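PDB 3KE2: uncharacterized protein YP_928783.1 from Shewanella amazonensis SB2B, which is of unknown function but belongs to a winged helix-turn-helix family, so it may bind DNA. Local coordinates for residues 23-26 with 27-30. Numbering follows the deposited sequence.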
loop_
_atom_site.group_PDB
_atom_site.type_symbol
_atom_site.label_atom_id
_atom_site.label_comp_id
_atom_site.label_asym_id
_atom_site.label_seq_id
_atom_site.Cartn_x
_atom_site.Cartn_y
_atom_site.Cartn_z
ATOM N N LEU A 23 -5.453 3.151 4.003
ATOM C CA LEU A 23 -4.677 3.103 5.259
ATOM C C LEU A 23 -5.335 3.854 6.389
ATOM O O LEU A 23 -5.227 3.457 7.560
ATOM C CB LEU A 23 -3.250 3.626 5.080
ATOM C CG LEU A 23 -2.147 2.651 4.693
ATOM C CD1 LEU A 23 -2.576 1.652 3.688
ATOM C CD2 LEU A 23 -0.963 3.484 4.185
ATOM N N TYR A 24 -6.011 4.945 6.033
ATOM C CA TYR A 24 -6.685 5.790 7.018
ATOM C C TYR A 24 -7.875 5.049 7.600
ATOM O O TYR A 24 -8.086 5.050 8.835
ATOM C CB TYR A 24 -7.124 7.122 6.406
ATOM C CG TYR A 24 -7.700 8.065 7.427
ATOM C CD1 TYR A 24 -6.887 8.692 8.361
ATOM C CD2 TYR A 24 -9.044 8.343 7.457
ATOM C CE1 TYR A 24 -7.420 9.569 9.323
ATOM C CE2 TYR A 24 -9.579 9.207 8.404
ATOM C CZ TYR A 24 -8.764 9.816 9.335
ATOM O OH TYR A 24 -9.320 10.684 10.264
ATOM N N LEU A 25 -8.665 4.426 6.727
ATOM C CA LEU A 25 -9.816 3.663 7.210
ATOM C C LEU A 25 -9.327 2.545 8.137
ATOM O O LEU A 25 -9.820 2.374 9.258
ATOM C CB LEU A 25 -10.622 3.092 6.062
ATOM C CG LEU A 25 -11.447 4.081 5.298
ATOM C CD1 LEU A 25 -12.235 3.348 4.238
ATOM C CD2 LEU A 25 -12.355 4.756 6.276
ATOM N N ALA A 26 -8.312 1.831 7.677
ATOM C CA ALA A 26 -7.772 0.744 8.443
ATOM C C ALA A 26 -7.327 1.237 9.810
ATOM O O ALA A 26 -7.494 0.538 10.799
ATOM C CB ALA A 26 -6.611 0.104 7.693
ATOM N N HIS A 27 -6.743 2.426 9.870
ATOM C CA HIS A 27 -6.301 2.997 11.158
ATOM C C HIS A 27 -7.521 3.268 12.040
ATOM O O HIS A 27 -7.533 2.894 13.196
ATOM C CB HIS A 27 -5.450 4.257 10.908
ATOM C CG HIS A 27 -5.090 5.040 12.135
ATOM N ND1 HIS A 27 -3.943 4.798 12.868
ATOM C CD2 HIS A 27 -5.688 6.113 12.713
ATOM C CE1 HIS A 27 -3.867 5.669 13.863
ATOM N NE2 HIS A 27 -4.912 6.481 13.789
ATOM N N LEU A 28 -8.555 3.891 11.478
ATOM C CA LEU A 28 -9.764 4.174 12.231
ATOM C C LEU A 28 -10.382 2.892 12.805
ATOM O O LEU A 28 -10.678 2.816 13.993
ATOM C CB LEU A 28 -10.773 4.875 11.347
ATOM C CG LEU A 28 -10.468 6.318 10.957
ATOM C CD1 LEU A 28 -11.586 6.786 10.051
ATOM C CD2 LEU A 28 -10.310 7.243 12.175
HETATM N N MSE A 29 -10.519 1.880 11.948
HETATM C CA MSE A 29 -11.091 0.586 12.313
HETATM C C MSE A 29 -10.300 -0.140 13.365
HETATM O O MSE A 29 -10.847 -0.904 14.149
HETATM C CB MSE A 29 -11.147 -0.299 11.081
HETATM C CG MSE A 29 -12.069 0.207 10.040
HETATM SE SE MSE A 29 -11.917 -0.833 8.452
HETATM C CE MSE A 29 -13.055 0.182 7.399
ATOM N N ASP A 30 -9.012 0.118 13.406
ATOM C CA ASP A 30 -8.152 -0.563 14.336
ATOM C C ASP A 30 -8.186 0.070 15.724
ATOM O O ASP A 30 -7.937 -0.616 16.705
ATOM C CB ASP A 30 -6.712 -0.540 13.791
ATOM C CG ASP A 30 -5.861 -1.717 14.277
ATOM O OD1 ASP A 30 -6.348 -2.873 14.257
ATOM O OD2 ASP A 30 -4.673 -1.487 14.602
#
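L28 lies against the ring of Y24 one helical turn earlier, its CG poised over one face of the ring, 3.9 Å above the plane and offset toward the rim. Its CD1 comes closest to the ring, 3.5 Å from CE2 of Y24, while CD2 stays near the CZ and OH end. Y24 turns its CG anti to the backbone N (chi1 -174°), which swings the ring forward along the helix to meet L28. A branched leucine suits this place because its two methyls spread along the flat ring while CG packs on the carbonyl O of Y24. Replacing L28 by an alanine would probably open a gap beside the Y24 ring and take away the contact with L39 and L42 of helix 36-43, though M29 would still reach L39.

Beneath these side chains each N-H donates to the carbonyl O four residues earlier. L28 N bonds to Y24 O at 2.9 Å, and M29 N reaches L25 O at 2.8 Å in an almost straight bond; the last, from D30 N to A26 O, is weak. H27 N bonds to L23 O, and H27 CB rests 3.4 Å from Y24 O. Histidine, apolar at CB and polar in its ring, suits this partly exposed place, where its side chain touches M91 and D92 of helix 88-102. Alanine suits the buried position 26, where a lone methyl meets W83. The long, unbranched selenomethionine M29 brings CE within 4.0 Å of L25 CB, and both residues also touch helix 47-55. Such i to i+4 pairing is the alpha-helical pattern, here in helix 14-31, around which helices 36-43, 47-55 and 88-102 of this winged helix-turn-helix fold pack.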